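Local coordinates for lipopolysaccharide export system protein LptH (Pseudomonas aeruginosa, PDB 4UU4), which binds lipopolysaccharide and is required to carry it across the periplasm from the inner to the outer membrane, at residues D44-V57 against L64-N76. Numbering follows the deposited sequence.
Sequences DKQGVAVYRGDVVV and LTGNTVTLKQDKN
V69 and Y51 form a hydrogen-bonded antiparallel pair: Y51 N reaches V69 O at 2.8 Å, and V69 N returns a bond to Y51 O, both nearly straight at 174°. A49 and L71 are joined in the same reciprocal way, and Q73 N closes this end on G47 O at 2.7 Å in a more bent bond. Strands 48-52 and 68-72 thus satisfy each other's inward-facing amides and carbonyls. Outward, backbone bonds join V50 to E41, and R52 to S39 and to D38 just before strand 39-43. The first segment turns a corner at G53 and D54, the second at N67, bridged by G53 N to N67 O at 3.2 Å, and pairing resumes one residue out of register, a beta bulge. G53 takes a positive phi (92°) at which a side chain would collide with the preceding carbonyl. Beyond, V57 and L64 exchange two backbone bonds, while V55 and G66 are held less straight, V55 N to G66 O being weak. V56 bonds outward to the Q36 backbone and T65 to that of Y90, T65 O also meeting S84 OG. These corners put hairpin 55-59/62-66 in one sheet of the LptA-type beta-jellyroll and strands 48-52 and 68-72 in the other. Between the sheets, branched aliphatic side chains carry no polar atom to satisfy: those of V55 and V69 cross obliquely, V55 CG1 meeting V69 CG2 at 3.6 Å. V69 CG1, anti to the backbone N (chi1 176°), extends to V57 CG1 at 4.1 Å. On the same face the Y51 ring presents its CE1 edge to L71 CG, 3.6 Å away, the side chains crossing at about a right angle. On the partly exposed reverse face threonine methyls pack: T70 CG2 meets V48 CG1 at 3.7 Å and T68 CG2 meets V50 CG2 at 3.8 Å.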
ATOM      1  N   ASP A  44     -12.531  12.242  15.206  1.00 60.21           N
ATOM      2  CA  ASP A  44     -11.626  13.387  15.169  1.00 63.62           C
ATOM      3  C   ASP A  44     -10.928  13.625  16.503  1.00 66.19           C
ATOM      4  O   ASP A  44      -9.957  14.377  16.574  1.00 80.62           O
ATOM      5  CB  ASP A  44     -12.363  14.653  14.727  1.00 75.54           C
ATOM      6  CG  ASP A  44     -11.433  15.678  14.105  1.00 83.54           C
ATOM      7  OD1 ASP A  44     -10.424  15.269  13.490  1.00 84.66           O
ATOM      8  OD2 ASP A  44     -11.713  16.890  14.222  1.00 83.18           O
ATOM      9  N   LYS A  45     -11.428  12.990  17.560  1.00 62.26           N
ATOM     10  CA  LYS A  45     -10.778  13.057  18.865  1.00 71.97           C
ATOM     11  C   LYS A  45      -9.553  12.148  18.894  1.00 71.54           C
ATOM     12  O   LYS A  45      -8.469  12.563  19.305  1.00 69.98           O
ATOM     13  CB  LYS A  45     -11.756  12.676  19.979  1.00 74.16           C
ATOM     14  CG  LYS A  45     -12.209  13.848  20.834  1.00 77.49           C
ATOM     15  CD  LYS A  45     -13.308  13.440  21.803  1.00 80.08           C
ATOM     16  CE  LYS A  45     -13.606  14.557  22.789  1.00 85.47           C
ATOM     17  NZ  LYS A  45     -15.065  14.751  23.005  1.00 87.83           N
ATOM     18  N   GLN A  46      -9.736  10.907  18.455  1.00 76.69           N
ATOM     19  CA  GLN A  46      -8.633   9.964  18.325  1.00 79.94           C
ATOM     20  C   GLN A  46      -7.727  10.359  17.164  1.00 78.15           C
ATOM     21  O   GLN A  46      -6.504  10.285  17.267  1.00 78.51           O
ATOM     22  CB  GLN A  46      -9.163   8.544  18.105  1.00 84.20           C
ATOM     23  CG  GLN A  46      -9.228   7.672  19.353  1.00 96.82           C
ATOM     24  CD  GLN A  46     -10.394   8.010  20.267  1.00107.10           C
ATOM     25  OE1 GLN A  46     -10.576   9.157  20.673  1.00115.48           O
ATOM     26  NE2 GLN A  46     -11.189   7.001  20.601  1.00107.73           N
ATOM     27  N   GLY A  47      -8.337  10.785  16.063  1.00 66.62           N
ATOM     28  CA  GLY A  47      -7.603  11.093  14.849  1.00 60.40           C
ATOM     29  C   GLY A  47      -7.583   9.879  13.943  1.00 55.11           C
ATOM     30  O   GLY A  47      -6.635   9.656  13.194  1.00 51.70           O
ATOM     31  N   VAL A  48      -8.642   9.082  14.018  1.00 51.64           N
ATOM     32  CA  VAL A  48      -8.724   7.841  13.262  1.00 43.11           C
ATOM     33  C   VAL A  48     -10.013   7.790  12.449  1.00 43.27           C
ATOM     34  O   VAL A  48     -11.078   8.152  12.941  1.00 49.91           O
ATOM     35  CB  VAL A  48      -8.641   6.626  14.205  1.00 43.79           C
ATOM     36  CG1 VAL A  48      -8.980   5.333  13.474  1.00 40.89           C
ATOM     37  CG2 VAL A  48      -7.257   6.548  14.835  1.00 50.12           C
ATOM     38  N   ALA A  49      -9.910   7.362  11.195  1.00 40.39           N
ATOM     39  CA  ALA A  49     -11.089   7.232  10.345  1.00 38.10           C
ATOM     40  C   ALA A  49     -11.154   5.852   9.708  1.00 35.03           C
ATOM     41  O   ALA A  49     -10.159   5.367   9.182  1.00 38.08           O
ATOM     42  CB  ALA A  49     -11.081   8.303   9.274  1.00 32.01           C
ATOM     43  N   VAL A  50     -12.316   5.207   9.747  1.00 35.17           N
ATOM     44  CA  VAL A  50     -12.431   3.926   9.041  1.00 33.22           C
ATOM     45  C   VAL A  50     -13.513   3.922   7.956  1.00 29.56           C
ATOM     46  O   VAL A  50     -14.662   4.292   8.194  1.00 28.77           O
ATOM     47  CB  VAL A  50     -12.566   2.708  10.000  1.00 35.93           C
ATOM     48  CG1 VAL A  50     -13.560   2.990  11.100  1.00 43.99           C
ATOM     49  CG2 VAL A  50     -12.954   1.453   9.230  1.00 37.81           C
ATOM     50  N   TYR A  51     -13.107   3.506   6.758  1.00 28.10           N
ATOM     51  CA  TYR A  51     -13.959   3.468   5.578  1.00 24.75           C
ATOM     52  C   TYR A  51     -14.199   2.023   5.133  1.00 27.15           C
ATOM     53  O   TYR A  51     -13.271   1.209   5.104  1.00 24.36           O
ATOM     54  CB  TYR A  51     -13.302   4.247   4.437  1.00 23.46           C
ATOM     55  CG  TYR A  51     -12.852   5.644   4.805  1.00 25.65           C
ATOM     56  CD1 TYR A  51     -11.609   5.866   5.384  1.00 22.92           C
ATOM     57  CD2 TYR A  51     -13.666   6.746   4.554  1.00 26.27           C
ATOM     58  CE1 TYR A  51     -11.193   7.143   5.716  1.00 29.12           C
ATOM     59  CE2 TYR A  51     -13.259   8.027   4.885  1.00 25.18           C
ATOM     60  CZ  TYR A  51     -12.024   8.218   5.466  1.00 32.79           C
ATOM     61  OH  TYR A  51     -11.617   9.489   5.795  1.00 36.78           O
ATOM     62  N   ARG A  52     -15.447   1.715   4.781  1.00 30.57           N
ATOM     63  CA  ARG A  52     -15.818   0.357   4.385  1.00 23.62           C
ATOM     64  C   ARG A  52     -16.616   0.337   3.083  1.00 26.15           C
ATOM     65  O   ARG A  52     -17.359   1.281   2.785  1.00 27.21           O
ATOM     66  CB  ARG A  52     -16.645  -0.321   5.482  1.00 27.63           C
ATOM     67  CG  ARG A  52     -15.963  -0.423   6.835  1.00 31.06           C
ATOM     68  CD  ARG A  52     -16.831  -1.201   7.815  1.00 41.69           C
ATOM     69  NE  ARG A  52     -16.510  -0.899   9.207  1.00 50.12           N
ATOM     70  CZ  ARG A  52     -16.890   0.210   9.834  1.00 66.41           C
ATOM     71  NH1 ARG A  52     -17.596   1.130   9.190  1.00 70.68           N
ATOM     72  NH2 ARG A  52     -16.559   0.406  11.103  1.00 73.44           N
ATOM     73  N   GLY A  53     -16.456  -0.745   2.320  1.00 23.14           N
ATOM     74  CA  GLY A  53     -17.242  -0.979   1.118  1.00 24.17           C
ATOM     75  C   GLY A  53     -16.614  -0.466  -0.166  1.00 32.37           C
ATOM     76  O   GLY A  53     -16.837   0.683  -0.550  1.00 33.10           O
ATOM     77  N   ASP A  54     -15.843  -1.324  -0.834  1.00 29.21           N
ATOM     78  CA  ASP A  54     -15.153  -0.968  -2.075  1.00 21.33           C
ATOM     79  C   ASP A  54     -14.372   0.330  -1.933  1.00 26.16           C
ATOM     80  O   ASP A  54     -14.472   1.218  -2.776  1.00 24.54           O
ATOM     81  CB  ASP A  54     -16.134  -0.838  -3.245  1.00 26.77           C
ATOM     82  CG  ASP A  54     -16.708  -2.167  -3.681  1.00 30.25           C
ATOM     83  OD1 ASP A  54     -15.936  -3.013  -4.182  1.00 26.65           O
ATOM     84  OD2 ASP A  54     -17.939  -2.355  -3.539  1.00 38.58           O
ATOM     85  N   VAL A  55     -13.598   0.434  -0.860  1.00 22.38           N
ATOM     86  CA  VAL A  55     -12.869   1.654  -0.552  1.00 20.21           C
ATOM     87  C   VAL A  55     -11.772   1.952  -1.569  1.00 25.70           C
ATOM     88  O   VAL A  55     -10.944   1.083  -1.897  1.00 21.76           O
ATOM     89  CB  VAL A  55     -12.257   1.576   0.848  1.00 16.74           C
ATOM     90  CG1 VAL A  55     -11.807   2.952   1.309  1.00 18.05           C
ATOM     91  CG2 VAL A  55     -13.263   0.980   1.809  1.00 32.09           C
ATOM     92  N   VAL A  56     -11.794   3.188  -2.067  1.00 23.28           N
ATOM     93  CA  VAL A  56     -10.783   3.703  -2.980  1.00 21.92           C
ATOM     94  C   VAL A  56     -10.230   5.023  -2.452  1.00 28.07           C
ATOM     95  O   VAL A  56     -10.933   6.027  -2.424  1.00 19.50           O
ATOM     96  CB  VAL A  56     -11.371   3.980  -4.380  1.00 21.39           C
ATOM     97  CG1 VAL A  56     -10.256   4.298  -5.371  1.00 22.70           C
ATOM     98  CG2 VAL A  56     -12.196   2.804  -4.857  1.00 21.32           C
ATOM     99  N   VAL A  57      -8.970   5.024  -2.033  1.00 29.23           N
ATOM    100  CA  VAL A  57      -8.301   6.262  -1.650  1.00 22.75           C
ATOM    101  C   VAL A  57      -7.236   6.650  -2.679  1.00 21.84           C
ATOM    102  O   VAL A  57      -6.355   5.860  -3.004  1.00 26.83           O
ATOM    103  CB  VAL A  57      -7.705   6.189  -0.211  1.00 29.65           C
ATOM    104  CG1 VAL A  57      -7.626   4.744   0.286  1.00 20.17           C
ATOM    105  CG2 VAL A  57      -6.348   6.896  -0.136  1.00 16.61           C
ATOM    106  N   LEU A  64      -4.949   3.426  -3.365  1.00 35.93           N
ATOM    107  CA  LEU A  64      -5.107   2.311  -2.446  1.00 28.31           C
ATOM    108  C   LEU A  64      -6.541   1.840  -2.578  1.00 33.29           C
ATOM    109  O   LEU A  64      -7.457   2.654  -2.611  1.00 48.47           O
ATOM    110  CB  LEU A  64      -4.854   2.761  -1.005  1.00 36.96           C
ATOM    111  CG  LEU A  64      -3.713   2.110  -0.225  1.00 43.88           C
ATOM    112  CD1 LEU A  64      -3.734   0.591  -0.383  1.00 45.13           C
ATOM    113  CD2 LEU A  64      -2.378   2.693  -0.652  1.00 51.08           C
ATOM    114  N   THR A  65      -6.744   0.530  -2.674  1.00 25.08           N
ATOM    115  CA  THR A  65      -8.100  -0.007  -2.648  1.00 26.74           C
ATOM    116  C   THR A  65      -8.221  -1.040  -1.542  1.00 23.36           C
ATOM    117  O   THR A  65      -7.218  -1.475  -0.981  1.00 30.76           O
ATOM    118  CB  THR A  65      -8.525  -0.642  -3.988  1.00 26.53           C
ATOM    119  OG1 THR A  65      -7.821  -1.871  -4.186  1.00 34.78           O
ATOM    120  CG2 THR A  65      -8.257   0.301  -5.150  1.00 22.80           C
ATOM    121  N   GLY A  66      -9.450  -1.418  -1.212  1.00 26.47           N
ATOM    122  CA  GLY A  66      -9.645  -2.437  -0.195  1.00 20.75           C
ATOM    123  C   GLY A  66     -11.082  -2.601   0.249  1.00 17.98           C
ATOM    124  O   GLY A  66     -11.960  -1.854  -0.172  1.00 21.93           O
ATOM    125  N   ASN A  67     -11.318  -3.602   1.089  1.00 16.23           N
ATOM    126  CA  ASN A  67     -12.613  -3.795   1.708  1.00 21.29           C
ATOM    127  C   ASN A  67     -12.733  -2.863   2.896  1.00 19.29           C
ATOM    128  O   ASN A  67     -13.781  -2.263   3.128  1.00 23.70           O
ATOM    129  CB  ASN A  67     -12.781  -5.241   2.160  1.00 18.92           C
ATOM    130  CG  ASN A  67     -12.689  -6.210   1.013  1.00 18.71           C
ATOM    131  OD1 ASN A  67     -12.010  -7.236   1.103  1.00 28.76           O
ATOM    132  ND2 ASN A  67     -13.362  -5.888  -0.083  1.00 19.59           N
ATOM    133  N   THR A  68     -11.640  -2.734   3.643  1.00 24.64           N
ATOM    134  CA  THR A  68     -11.648  -1.868   4.812  1.00 28.12           C
ATOM    135  C   THR A  68     -10.360  -1.066   4.925  1.00 36.83           C
ATOM    136  O   THR A  68      -9.258  -1.630   4.938  1.00 30.62           O
ATOM    137  CB  THR A  68     -11.847  -2.671   6.104  1.00 37.45           C
ATOM    138  OG1 THR A  68     -12.950  -3.571   5.945  1.00 50.97           O
ATOM    139  CG2 THR A  68     -12.101  -1.736   7.283  1.00 32.35           C
ATOM    140  N   VAL A  69     -10.506   0.253   5.025  1.00 26.35           N
ATOM    141  CA  VAL A  69      -9.354   1.141   5.112  1.00 22.63           C
ATOM    142  C   VAL A  69      -9.395   2.019   6.361  1.00 26.43           C
ATOM    143  O   VAL A  69     -10.411   2.618   6.676  1.00 29.60           O
ATOM    144  CB  VAL A  69      -9.234   2.011   3.847  1.00 21.59           C
ATOM    145  CG1 VAL A  69      -8.085   2.999   3.974  1.00 21.38           C
ATOM    146  CG2 VAL A  69      -9.029   1.122   2.629  1.00 18.83           C
ATOM    147  N   THR A  70      -8.285   2.078   7.084  1.00 27.26           N
ATOM    148  CA  THR A  70      -8.191   2.945   8.247  1.00 29.47           C
ATOM    149  C   THR A  70      -7.103   3.991   8.045  1.00 33.11           C
ATOM    150  O   THR A  70      -5.979   3.655   7.678  1.00 30.53           O
ATOM    151  CB  THR A  70      -7.876   2.150   9.526  1.00 30.75           C
ATOM    152  OG1 THR A  70      -8.876   1.146   9.731  1.00 30.36           O
ATOM    153  CG2 THR A  70      -7.841   3.081  10.729  1.00 35.46           C
ATOM    154  N   LEU A  71      -7.451   5.257   8.277  1.00 33.22           N
ATOM    155  CA  LEU A  71      -6.475   6.339   8.289  1.00 29.95           C
ATOM    156  C   LEU A  71      -6.167   6.725   9.721  1.00 39.64           C
ATOM    157  O   LEU A  71      -7.081   7.007  10.505  1.00 47.88           O
ATOM    158  CB  LEU A  71      -7.004   7.572   7.562  1.00 28.45           C
ATOM    159  CG  LEU A  71      -7.685   7.392   6.211  1.00 32.81           C
ATOM    160  CD1 LEU A  71      -7.929   8.743   5.562  1.00 39.53           C
ATOM    161  CD2 LEU A  71      -6.866   6.514   5.309  1.00 36.86           C
ATOM    162  N   LYS A  72      -4.883   6.741  10.063  1.00 37.69           N
ATOM    163  CA  LYS A  72      -4.475   7.245  11.366  1.00 38.16           C
ATOM    164  C   LYS A  72      -3.815   8.597  11.168  1.00 41.65           C
ATOM    165  O   LYS A  72      -3.005   8.766  10.261  1.00 42.97           O
ATOM    166  CB  LYS A  72      -3.520   6.273  12.054  1.00 40.12           C
ATOM    167  CG  LYS A  72      -4.122   4.897  12.299  1.00 49.76           C
ATOM    168  CD  LYS A  72      -3.112   3.958  12.940  1.00125.66           C
ATOM    169  CE  LYS A  72      -3.713   2.585  13.224  1.00 57.76           C
ATOM    170  NZ  LYS A  72      -3.978   1.788  11.988  1.00 58.52           N
ATOM    171  N   GLN A  73      -4.177   9.555  12.016  1.00 44.68           N
ATOM    172  CA  GLN A  73      -3.700  10.928  11.899  1.00 46.18           C
ATOM    173  C   GLN A  73      -2.574  11.209  12.890  1.00 56.16           C
ATOM    174  O   GLN A  73      -2.574  10.685  13.999  1.00 60.52           O
ATOM    175  CB  GLN A  73      -4.868  11.892  12.128  1.00 97.64           C
ATOM    176  CG  GLN A  73      -4.574  13.344  11.829  1.00 99.91           C
ATOM    177  CD  GLN A  73      -5.826  14.197  11.814  1.00 93.93           C
ATOM    178  OE1 GLN A  73      -6.942  13.686  11.911  1.00 93.44           O
ATOM    179  NE2 GLN A  73      -5.646  15.509  11.691  1.00 90.61           N
ATOM    180  N   ASP A  74      -1.609  12.030  12.485  1.00 62.22           N
ATOM    181  CA  ASP A  74      -0.519  12.414  13.381  1.00 62.02           C
ATOM    182  C   ASP A  74      -0.579  13.899  13.698  1.00 58.08           C
ATOM    183  O   ASP A  74      -1.524  14.578  13.309  1.00 58.45           O
ATOM    184  CB  ASP A  74       0.855  12.012  12.804  1.00 71.51           C
ATOM    185  CG  ASP A  74       1.382  12.971  11.723  1.00 79.33           C
ATOM    186  OD1 ASP A  74       0.678  13.911  11.296  1.00 81.80           O
ATOM    187  OD2 ASP A  74       2.531  12.764  11.281  1.00 81.28           O
ATOM    188  N   LYS A  75       0.431  14.402  14.393  1.00 58.16           N
ATOM    189  CA  LYS A  75       0.566  15.842  14.556  1.00 72.24           C
ATOM    190  C   LYS A  75       0.918  16.429  13.185  1.00 79.05           C
ATOM    191  O   LYS A  75       2.040  16.249  12.713  1.00 86.53           O
ATOM    192  CB  LYS A  75       1.634  16.176  15.606  1.00 69.88           C
ATOM    193  CG  LYS A  75       1.329  15.655  17.019  1.00 72.99           C
ATOM    194  CD  LYS A  75       1.885  14.252  17.258  1.00 73.85           C
ATOM    195  CE  LYS A  75       1.479  13.690  18.621  1.00 78.63           C
ATOM    196  NZ  LYS A  75       0.040  13.292  18.692  1.00 77.32           N
ATOM    197  N   ASN A  76      -0.076  17.080  12.565  1.00 93.09           N
ATOM    198  CA  ASN A  76      -0.045  17.714  11.224  1.00 97.26           C
ATOM    199  C   ASN A  76      -0.324  16.955   9.919  1.00 94.66           C
ATOM    200  O   ASN A  76      -0.307  17.549   8.842  1.00 99.10           O
ATOM    201  CB  ASN A  76       1.350  18.170  10.772  1.00104.59           C
ATOM    202  CG  ASN A  76       1.965  19.173  11.716  1.00112.60           C
ATOM    203  OD1 ASN A  76       1.548  20.329  11.770  1.00118.98           O
ATOM    204  ND2 ASN A  76       2.971  18.738  12.466  1.00113.53           N
TER